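Fatty Acid Kinase (Fak) B3 protein (Streptococcus pneumoniae, PDB 6CNG) binds linoleic acid and probably other long-chain fatty acids, and may take part in lipid transport or fatty acid metabolism as a DegV-family fatty acid kinase B protein. Local coordinates at residues A[31-34]-A[35-38]; A[51-55]-A[56-60]; A[63-67]-A[68-72]; A[261-264]-A[265-269]. All blocks are in the same frame, centred on the assembly; numbering follows the deposited sequence. Where two conformers were deposited one is given.

Interaction 1 (A[31-34]-A[35-38]); sequences CDYR and QLPT
Tyr33 and Pro37 form a CH-pi contact inside the loop that leads from strand 23-28 to strand 43-54 of this DegV-family protein. The pyrrolidine lies over one face of the phenol ring, the two side chains crossing at about a right angle. Pro37 CD is the atom that touches, 4.0 Å from the centroid of the Tyr33 ring and 25° off the ring normal. It sits off centre, toward the rim, where Tyr33 CE1 comes within 3.7 Å of it. A proline suits this place because its CD, bonded to the backbone nitrogen, carries slightly polarised hydrogens on a rigid ring, and an aromatic face receives them well. Leu36 meets the same ring obliquely. Its CG lies anti to the backbone N (chi1 -167°), which brings CD1 back to 3.9 Å from Tyr33 CD2 although the side chain sets out away from 31-34. Beyond the loop, both Tyr33 and Leu36 pack on Phe45 of strand 43-54, and Leu36 also touches Val149 of helix 143-157, so these two are buried, whereas Pro37 lies at the surface. Arg34 turns its guanidinium the other way, to a salt bridge with Asp61, while the amide chain of Gln35 extends on the exposed side. The backbone at the tyrosine also uses a sulfur acceptor: Tyr33 N donates to Cys31 SG at 3.5 Å, with an N-H...S angle of 153°.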
loop_
_atom_site.group_PDB
_atom_site.type_symbol
_atom_site.label_atom_id
_atom_site.label_comp_id
_atom_site.label_asym_id
_atom_site.label_seq_id
_atom_site.Cartn_x
_atom_site.Cartn_y
_atom_site.Cartn_z
ATOM N N CYS A 31 -3.332 -0.138 2.385
ATOM C CA CYS A 31 -4.086 0.387 1.252
ATOM C C CYS A 31 -4.574 1.787 1.594
ATOM O O CYS A 31 -5.050 2.043 2.697
ATOM C CB CYS A 31 -5.306 -0.496 0.974
ATOM S SG CYS A 31 -6.481 0.062 -0.287
ATOM N N ASP A 32 -4.467 2.686 0.637
ATOM C CA ASP A 32 -4.779 4.075 0.899
ATOM C C ASP A 32 -6.244 4.422 0.717
ATOM O O ASP A 32 -6.637 5.511 1.128
ATOM C CB ASP A 32 -3.918 4.946 -0.015
ATOM C CG ASP A 32 -2.444 4.610 0.104
ATOM O OD1 ASP A 32 -1.880 4.776 1.186
ATOM O OD2 ASP A 32 -1.876 4.131 -0.874
ATOM N N TYR A 33 -7.046 3.538 0.124
ATOM C CA TYR A 33 -8.471 3.781 -0.052
ATOM C C TYR A 33 -9.201 3.689 1.284
ATOM O O TYR A 33 -9.023 2.730 2.036
ATOM C CB TYR A 33 -9.065 2.734 -1.004
ATOM C CG TYR A 33 -8.693 2.876 -2.459
ATOM C CD1 TYR A 33 -8.754 4.093 -3.100
ATOM C CD2 TYR A 33 -8.279 1.785 -3.185
ATOM C CE1 TYR A 33 -8.413 4.208 -4.433
ATOM C CE2 TYR A 33 -7.939 1.887 -4.504
ATOM C CZ TYR A 33 -8.008 3.094 -5.131
ATOM O OH TYR A 33 -7.652 3.160 -6.468
ATOM N N ARG A 34 -10.057 4.675 1.561
ATOM C CA ARG A 34 -11.105 4.498 2.561
ATOM C C ARG A 34 -12.425 4.104 1.913
ATOM O O ARG A 34 -13.212 3.357 2.504
ATOM C CB ARG A 34 -11.303 5.772 3.395
ATOM C CG ARG A 34 -10.038 6.575 3.775
ATOM C CD ARG A 34 -9.145 5.816 4.712
ATOM N NE ARG A 34 -8.360 6.716 5.548
ATOM C CZ ARG A 34 -7.515 6.310 6.489
ATOM N NH1 ARG A 34 -7.335 5.018 6.706
ATOM N NH2 ARG A 34 -6.854 7.196 7.218
ATOM N N GLN A 35 -12.640 4.574 0.688
ATOM C CA GLN A 35 -13.759 4.190 -0.143
ATOM C C GLN A 35 -13.186 3.740 -1.471
ATOM O O GLN A 35 -12.292 4.387 -2.003
ATOM C CB GLN A 35 -14.681 5.391 -0.432
ATOM C CG GLN A 35 -15.317 6.051 0.792
ATOM C CD GLN A 35 -16.085 7.321 0.467
ATOM O OE1 GLN A 35 -17.278 7.417 0.728
ATOM N NE2 GLN A 35 -15.403 8.299 -0.089
ATOM N N LEU A 36 -13.739 2.669 -2.021
ATOM C CA LEU A 36 -13.289 2.145 -3.301
ATOM C C LEU A 36 -14.037 2.863 -4.394
ATOM O O LEU A 36 -15.262 2.834 -4.394
ATOM C CB LEU A 36 -13.611 0.671 -3.379
ATOM C CG LEU A 36 -12.958 -0.117 -4.509
ATOM C CD1 LEU A 36 -11.484 0.133 -4.604
ATOM C CD2 LEU A 36 -13.219 -1.556 -4.231
ATOM N N PRO A 37 -13.368 3.558 -5.304
ATOM C CA PRO A 37 -14.103 4.210 -6.377
ATOM C C PRO A 37 -15.009 3.231 -7.103
ATOM O O PRO A 37 -14.584 2.142 -7.522
ATOM C CB PRO A 37 -12.992 4.761 -7.276
ATOM C CG PRO A 37 -11.874 5.003 -6.393
ATOM C CD PRO A 37 -11.938 3.892 -5.374
ATOM N N THR A 38 -16.288 3.619 -7.207
ATOM C CA THR A 38 -17.342 2.954 -7.960
ATOM C C THR A 38 -17.357 1.449 -7.733
ATOM O O THR A 38 -17.003 0.682 -8.637
ATOM C CB THR A 38 -17.187 3.278 -9.445
ATOM O OG1 THR A 38 -16.883 4.668 -9.602
ATOM C CG2 THR A 38 -18.463 2.975 -10.174
#

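Interaction 2 (A[51-55]-A[56-60]); sequences TIQVA and DQVFV
Val54 lays its CG2 methyl obliquely against the ring of Phe59, 3.7 Å from CE1, on the face of the hairpin that also carries Ile52. Phe59 CG stands anti to its own carbonyl carbon (chi1 -62°), which swings the ring along the strand toward the turn and the valine. The ring's edge meets Ile52 O nearly in plane, with CD1 of Phe59 3.5 Å from that oxygen. Strands 51-54 and 57-60 run antiparallel, and Ile52 with Phe59 is a hydrogen-bonded pair: Ile52 N reaches Phe59 O at 3.0 Å, and Phe59 N returns the bond to Ile52 O. Val54 and Gln57 form the second such pair and close a type II' turn, in which Ala55 takes a positive phi of 54°. A water donates to Val54 O at 2.6 Å and only weakly to Gln57 OE1. On the other face, Thr51 CG2 and Val60 CG2 approach to 4.1 Å. Beta-branched residues and an aromatic suit these extended strands. Thr51 and Gln53 bond outward to Ala84 and Lys82; the chemistry implies strands held by backbone bonds, with Ile52, Val54 and Phe59 giving an apolar surface to helix 67-76, while exposed Asp56 and Gln57 end the hairpin.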
loop_
_atom_site.group_PDB
_atom_site.type_symbol
_atom_site.label_atom_id
_atom_site.label_comp_id
_atom_site.label_asym_id
_atom_site.label_seq_id
_atom_site.Cartn_x
_atom_site.Cartn_y
_atom_site.Cartn_z
ATOM N N THR A 51 -2.716 -0.021 13.836
ATOM C CA THR A 51 -2.622 0.997 14.862
ATOM C C THR A 51 -1.207 1.529 14.923
ATOM O O THR A 51 -0.254 0.854 14.542
ATOM C CB THR A 51 -2.996 0.445 16.228
ATOM O OG1 THR A 51 -2.122 -0.636 16.551
ATOM C CG2 THR A 51 -4.409 -0.050 16.219
ATOM N N ILE A 52 -1.101 2.761 15.409
ATOM C CA ILE A 52 0.165 3.430 15.661
ATOM C C ILE A 52 0.127 3.974 17.079
ATOM O O ILE A 52 -0.738 4.784 17.408
ATOM C CB ILE A 52 0.396 4.577 14.670
ATOM C CG1 ILE A 52 0.537 4.003 13.250
ATOM C CG2 ILE A 52 1.622 5.362 15.049
ATOM C CD1 ILE A 52 -0.025 4.876 12.184
ATOM N N GLN A 53 1.050 3.532 17.910
ATOM C CA GLN A 53 1.118 3.958 19.301
ATOM C C GLN A 53 2.168 5.055 19.440
ATOM O O GLN A 53 3.328 4.847 19.082
ATOM C CB GLN A 53 1.481 2.756 20.175
ATOM C CG GLN A 53 1.540 3.031 21.693
ATOM C CD GLN A 53 2.609 2.196 22.441
ATOM O OE1 GLN A 53 3.722 2.669 22.719
ATOM N NE2 GLN A 53 2.262 0.957 22.773
ATOM N N VAL A 54 1.758 6.214 19.959
ATOM C CA VAL A 54 2.660 7.320 20.271
ATOM C C VAL A 54 2.558 7.595 21.761
ATOM O O VAL A 54 1.543 8.116 22.225
ATOM C CB VAL A 54 2.312 8.578 19.476
ATOM C CG1 VAL A 54 3.344 9.606 19.690
ATOM C CG2 VAL A 54 2.165 8.246 18.006
ATOM N N ALA A 55 3.617 7.285 22.500
ATOM C CA ALA A 55 3.623 7.305 23.979
ATOM C C ALA A 55 2.468 6.433 24.479
ATOM O O ALA A 55 2.338 5.296 24.012
ATOM C CB ALA A 55 3.676 8.738 24.488
ATOM N N ASP A 56 1.620 6.906 25.405
ATOM C CA ASP A 56 0.481 6.121 25.888
ATOM C C ASP A 56 -0.832 6.444 25.157
ATOM O O ASP A 56 -1.906 6.121 25.665
ATOM C CB ASP A 56 0.317 6.185 27.419
ATOM C CG ASP A 56 0.329 7.607 27.978
ATOM O OD1 ASP A 56 0.635 8.556 27.221
ATOM O OD2 ASP A 56 0.037 7.771 29.195
ATOM N N GLN A 57 -0.756 7.021 23.954
ATOM C CA GLN A 57 -1.914 7.271 23.102
ATOM C C GLN A 57 -1.903 6.338 21.889
ATOM O O GLN A 57 -0.858 6.059 21.299
ATOM C CB GLN A 57 -1.918 8.724 22.617
ATOM C CG GLN A 57 -3.112 9.092 21.771
ATOM C CD GLN A 57 -3.302 10.595 21.632
ATOM O OE1 GLN A 57 -2.353 11.388 21.784
ATOM N NE2 GLN A 57 -4.542 11.001 21.342
ATOM N N VAL A 58 -3.072 5.861 21.506
ATOM C CA VAL A 58 -3.198 4.955 20.376
ATOM C C VAL A 58 -4.034 5.610 19.288
ATOM O O VAL A 58 -5.085 6.200 19.559
ATOM C CB VAL A 58 -3.803 3.605 20.786
ATOM C CG1 VAL A 58 -4.068 2.792 19.569
ATOM C CG2 VAL A 58 -2.876 2.874 21.709
ATOM N N PHE A 59 -3.560 5.504 18.062
ATOM C CA PHE A 59 -4.260 6.018 16.908
ATOM C C PHE A 59 -4.653 4.827 16.055
ATOM O O PHE A 59 -3.821 3.965 15.742
ATOM C CB PHE A 59 -3.360 6.967 16.133
ATOM C CG PHE A 59 -2.932 8.169 16.919
ATOM C CD1 PHE A 59 -1.799 8.131 17.711
ATOM C CD2 PHE A 59 -3.654 9.352 16.859
ATOM C CE1 PHE A 59 -1.409 9.238 18.421
ATOM C CE2 PHE A 59 -3.261 10.471 17.577
ATOM C CZ PHE A 59 -2.141 10.417 18.351
ATOM N N VAL A 60 -5.923 4.756 15.722
ATOM C CA VAL A 60 -6.425 3.697 14.868
ATOM C C VAL A 60 -6.567 4.264 13.469
ATOM O O VAL A 60 -7.142 5.339 13.282
ATOM C CB VAL A 60 -7.749 3.142 15.396
ATOM C CG1 VAL A 60 -8.245 2.070 14.464
ATOM C CG2 VAL A 60 -7.538 2.592 16.773
HETATM O O HOH W 1 0.711 10.490 23.022
#

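Interaction 3 (A[63-67]-A[68-72]); sequences ASLDI and DQMME
Leu65 opens the contact with Met70: a chi1 of -176° carries its CG opposite the amide nitrogen, and the CD2 methyl comes to 4.2 Å from Met70 SD. Leu65 also touches Phe59 of strand 57-60, where a branched aliphatic group can follow the shape of the ring. Asp66 comes next, at the N-cap. Its carboxylate bends back over the first turn, its plane 70° from that of the Gln69 amide, and OD1 accepts a long, weak bond from Gln69 N at 3.5 Å. OD2 lies alongside the same residue, 3.5 Å from Gln69 CB. A short acidic chain is apt here, since its negative charge would be favoured by the positive end of the helix dipole. The carbonyl of Asp66 starts the helical pattern, accepting from Met70 N at 3.2 Å. Ile67 then gives its O to Met71 N at 3.0 Å in a nearly straight bond, 169° at the hydrogen, while its side chain leaves the helix to pack on Arg34, Arg254 and Ser286. Asp68, on the first turn, sends its carboxylate to a salt bridge with Arg254. The whole is an Asp N-cap, typical of a helix start, here leading from strand 57-60 into helix 67-76.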
loop_
_atom_site.group_PDB
_atom_site.type_symbol
_atom_site.label_atom_id
_atom_site.label_comp_id
_atom_site.label_asym_id
_atom_site.label_seq_id
_atom_site.Cartn_x
_atom_site.Cartn_y
_atom_site.Cartn_z
ATOM N N ALA A 63 -10.866 5.805 8.775
ATOM C CA ALA A 63 -11.133 7.088 8.132
ATOM C C ALA A 63 -11.454 8.206 9.123
ATOM O O ALA A 63 -11.422 9.377 8.729
ATOM C CB ALA A 63 -12.275 6.949 7.132
ATOM N N SER A 64 -11.773 7.865 10.377
ATOM C CA SER A 64 -11.897 8.841 11.453
ATOM C C SER A 64 -10.571 9.520 11.802
ATOM O O SER A 64 -10.583 10.610 12.391
ATOM C CB SER A 64 -12.445 8.147 12.708
ATOM O OG SER A 64 -13.443 7.175 12.394
ATOM N N LEU A 65 -9.437 8.919 11.443
ATOM C CA LEU A 65 -8.158 9.381 11.950
ATOM C C LEU A 65 -7.784 10.729 11.356
ATOM O O LEU A 65 -7.772 10.910 10.131
ATOM C CB LEU A 65 -7.062 8.365 11.630
ATOM C CG LEU A 65 -5.682 8.712 12.222
ATOM C CD1 LEU A 65 -5.725 8.665 13.753
ATOM C CD2 LEU A 65 -4.610 7.825 11.711
ATOM N N ASP A 66 -7.458 11.678 12.235
ATOM C CA ASP A 66 -6.795 12.908 11.824
ATOM C C ASP A 66 -5.340 12.542 11.606
ATOM O O ASP A 66 -4.565 12.433 12.561
ATOM C CB ASP A 66 -6.906 13.976 12.901
ATOM C CG ASP A 66 -6.495 15.338 12.407
ATOM O OD1 ASP A 66 -5.896 15.449 11.321
ATOM O OD2 ASP A 66 -6.794 16.327 13.104
ATOM N N ILE A 67 -4.970 12.312 10.345
ATOM C CA ILE A 67 -3.604 11.894 10.064
ATOM C C ILE A 67 -2.633 12.999 10.437
ATOM O O ILE A 67 -1.551 12.735 10.960
ATOM C CB ILE A 67 -3.446 11.464 8.595
ATOM C CG1 ILE A 67 -4.382 10.316 8.274
ATOM C CG2 ILE A 67 -2.060 11.022 8.347
ATOM C CD1 ILE A 67 -4.513 10.039 6.806
ATOM N N ASP A 68 -2.996 14.249 10.170
ATOM C CA ASP A 68 -2.078 15.346 10.438
ATOM C C ASP A 68 -1.777 15.494 11.928
ATOM O O ASP A 68 -0.646 15.798 12.308
ATOM C CB ASP A 68 -2.615 16.631 9.813
ATOM C CG ASP A 68 -2.496 16.624 8.279
ATOM O OD1 ASP A 68 -1.632 15.890 7.766
ATOM O OD2 ASP A 68 -3.257 17.344 7.585
ATOM N N GLN A 69 -2.759 15.239 12.785
ATOM C CA GLN A 69 -2.540 15.351 14.218
ATOM C C GLN A 69 -1.705 14.186 14.728
ATOM O O GLN A 69 -0.876 14.348 15.621
ATOM C CB GLN A 69 -3.896 15.385 14.915
ATOM C CG GLN A 69 -3.886 14.895 16.332
ATOM C CD GLN A 69 -2.946 15.691 17.196
ATOM O OE1 GLN A 69 -2.281 15.140 18.071
ATOM N NE2 GLN A 69 -2.887 17.003 16.963
ATOM N N MET A 70 -1.902 13.007 14.165
ATOM C CA MET A 70 -1.080 11.871 14.545
ATOM C C MET A 70 0.381 12.119 14.218
ATOM O O MET A 70 1.272 11.902 15.048
ATOM C CB MET A 70 -1.587 10.659 13.787
ATOM C CG MET A 70 -0.929 9.374 14.174
ATOM S SD MET A 70 -0.566 8.405 12.736
ATOM C CE MET A 70 0.800 9.284 12.071
ATOM N N MET A 71 0.648 12.574 13.004
ATOM C CA MET A 71 2.021 12.812 12.604
ATOM C C MET A 71 2.670 13.881 13.476
ATOM O O MET A 71 3.815 13.728 13.913
ATOM C CB MET A 71 2.047 13.200 11.128
ATOM C CG MET A 71 1.624 12.058 10.204
ATOM S SD MET A 71 2.775 10.666 10.066
ATOM C CE MET A 71 4.065 11.394 9.080
ATOM N N GLU A 72 1.953 14.990 13.720
ATOM C CA GLU A 72 2.480 16.059 14.569
ATOM C C GLU A 72 2.877 15.514 15.926
ATOM O O GLU A 72 3.947 15.836 16.452
ATOM C CB GLU A 72 1.407 17.141 14.737
ATOM C CG GLU A 72 1.832 18.374 15.549
ATOM C CD GLU A 72 0.850 19.531 15.458
ATOM O OE1 GLU A 72 1.114 20.573 16.093
ATOM O OE2 GLU A 72 -0.173 19.412 14.750
#

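Interaction 4 (A[261-264]-A[265-269]); sequences QQLS and ERIRE
Ser264 OG receives two N-H groups of Arg268, one turn further along helix 257-270. Arg268 NE donates to Ser264 OG at 3.2 Å, the oxygen lying 24° out of the guanidinium plane, and NH2 adds a weak bond of the same length. With chi1 at 166°, the serine hydroxyl points along the helix toward the arginine; a small hydroxyl suits this buried spot, as it can accept from both donors at once. The guanidinium is curled back by its bent chain, and Glu265 OE1 forms a salt bridge with it through NH2 and, weakly, NH1. The distance from Arg268 NH2 to Glu265 OE1, 2.5 Å, is so short that its exact value is doubtful. Gln261 borders the same group: its OE1 lies at the guanidinium edge, in plane, 3.8 Å from Arg268 NH2, with the amide turned 34° from the guanidinium. Behind these groups stands the helical backbone, where Arg268 N bonds to Ser264 O at 2.8 Å and Ile267 N to Leu263 O at 2.9 Å. That spacing also brings Leu263 CG to 3.8 Å from Ile267 CD1 on the buried side. Further out, Leu263 and Ile267 pack on Met251 and on helix 228-242, and Ile267 and Arg268 on Ile276. This is an amphipathic helix making the crossover of a beta-alpha-beta unit between parallel strands 247-253 and 275-280.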
loop_
_atom_site.group_PDB
_atom_site.type_symbol
_atom_site.label_atom_id
_atom_site.label_comp_id
_atom_site.label_asym_id
_atom_site.label_seq_id
_atom_site.Cartn_x
_atom_site.Cartn_y
_atom_site.Cartn_z
ATOM N N GLN A 261 2.753 15.907 -9.138
ATOM C CA GLN A 261 2.243 16.525 -10.358
ATOM C C GLN A 261 3.340 16.679 -11.406
ATOM O O GLN A 261 3.071 16.509 -12.595
ATOM C CB GLN A 261 1.510 17.842 -10.052
ATOM C CG GLN A 261 1.021 18.648 -11.300
ATOM C CD GLN A 261 -0.009 17.924 -12.237
ATOM O OE1 GLN A 261 -0.601 16.909 -11.879
ATOM N NE2 GLN A 261 -0.207 18.469 -13.433
ATOM N N GLN A 262 4.582 16.951 -11.000
ATOM C CA GLN A 262 5.640 17.153 -11.980
ATOM C C GLN A 262 6.089 15.836 -12.589
ATOM O O GLN A 262 6.455 15.793 -13.768
ATOM C CB GLN A 262 6.830 17.863 -11.349
ATOM C CG GLN A 262 6.515 19.271 -10.769
ATOM C CD GLN A 262 6.933 20.432 -11.676
ATOM O OE1 GLN A 262 7.585 20.230 -12.701
ATOM N NE2 GLN A 262 6.555 21.652 -11.298
ATOM N N LEU A 263 6.098 14.770 -11.784
ATOM C CA LEU A 263 6.352 13.435 -12.308
ATOM C C LEU A 263 5.232 12.989 -13.240
ATOM O O LEU A 263 5.503 12.447 -14.318
ATOM C CB LEU A 263 6.541 12.458 -11.142
ATOM C CG LEU A 263 6.851 10.987 -11.423
ATOM C CD1 LEU A 263 8.107 10.823 -12.224
ATOM C CD2 LEU A 263 6.980 10.249 -10.133
ATOM N N SER A 264 3.970 13.249 -12.856
ATOM C CA SER A 264 2.810 12.868 -13.664
ATOM C C SER A 264 2.849 13.518 -15.036
ATOM O O SER A 264 2.593 12.868 -16.050
ATOM C CB SER A 264 1.526 13.248 -12.925
ATOM O OG SER A 264 0.391 13.212 -13.763
ATOM N N GLU A 265 3.135 14.810 -15.084
ATOM C CA GLU A 265 3.252 15.475 -16.373
ATOM C C GLU A 265 4.330 14.822 -17.227
ATOM O O GLU A 265 4.080 14.503 -18.385
ATOM C CB GLU A 265 3.483 16.971 -16.187
ATOM C CG GLU A 265 2.221 17.755 -15.817
ATOM C CD GLU A 265 1.146 17.756 -16.917
ATOM O OE1 GLU A 265 -0.063 17.845 -16.581
ATOM O OE2 GLU A 265 1.495 17.661 -18.118
ATOM N N ARG A 266 5.526 14.600 -16.665
ATOM C CA ARG A 266 6.620 13.985 -17.419
ATOM C C ARG A 266 6.211 12.638 -17.978
ATOM O O ARG A 266 6.539 12.300 -19.119
ATOM C CB ARG A 266 7.835 13.755 -16.521
ATOM C CG ARG A 266 8.988 14.664 -16.747
ATOM C CD ARG A 266 10.317 13.933 -16.755
ATOM N NE ARG A 266 10.677 13.497 -18.104
ATOM C CZ ARG A 266 11.897 13.125 -18.470
ATOM N NH1 ARG A 266 12.881 13.139 -17.573
ATOM N NH2 ARG A 266 12.128 12.752 -19.732
ATOM N N ILE A 267 5.540 11.836 -17.167
ATOM C CA ILE A 267 5.094 10.536 -17.622
ATOM C C ILE A 267 4.055 10.675 -18.707
ATOM O O ILE A 267 4.054 9.910 -19.679
ATOM C CB ILE A 267 4.530 9.737 -16.441
ATOM C CG1 ILE A 267 5.651 9.471 -15.462
ATOM C CG2 ILE A 267 3.889 8.464 -16.952
ATOM C CD1 ILE A 267 5.180 8.907 -14.083
ATOM N N ARG A 268 3.151 11.646 -18.562
ATOM C CA ARG A 268 2.126 11.835 -19.574
ATOM C C ARG A 268 2.712 12.420 -20.834
ATOM O O ARG A 268 2.219 12.152 -21.928
ATOM C CB ARG A 268 1.018 12.745 -19.079
ATOM C CG ARG A 268 0.091 12.071 -18.092
ATOM C CD ARG A 268 -1.174 12.888 -17.800
ATOM N NE ARG A 268 -1.007 13.731 -16.631
ATOM C CZ ARG A 268 -0.817 15.043 -16.663
ATOM N NH1 ARG A 268 -0.782 15.701 -17.820
ATOM N NH2 ARG A 268 -0.671 15.693 -15.517
ATOM N N GLU A 269 3.757 13.221 -20.700
ATOM C CA GLU A 269 4.436 13.730 -21.880
ATOM C C GLU A 269 5.049 12.593 -22.680
ATOM O O GLU A 269 4.958 12.576 -23.915
ATOM C CB GLU A 269 5.465 14.767 -21.459
ATOM C CG GLU A 269 4.787 16.050 -21.072
ATOM C CD GLU A 269 5.666 17.002 -20.320
ATOM O OE1 GLU A 269 6.814 16.694 -20.012
ATOM O OE2 GLU A 269 5.185 18.091 -20.005
#

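Interactions 2 and 3 form one continuous patch, their centres 11 Å apart: Met70 CG lies 3.6 Å from Phe59 CG, and Met70 SD is equally close to Ile52 CD1. Interaction 1 joins this patch through Arg34, whose NH2 packs 3.7 Å from Ile67 CD1. Interaction 4 stands apart, about 14 Å between nearest atoms from interaction 1, the closest of the others, and belongs to the other sheet. The bound linoleic acid lies nearest interaction 2, about 7 Å from the side chain of Thr51, and about 10 Å from that of Met71 in interaction 3. Ser83, inferred by similarity to bind fatty acid, is about 5 Å from Ile52, side chain to side chain.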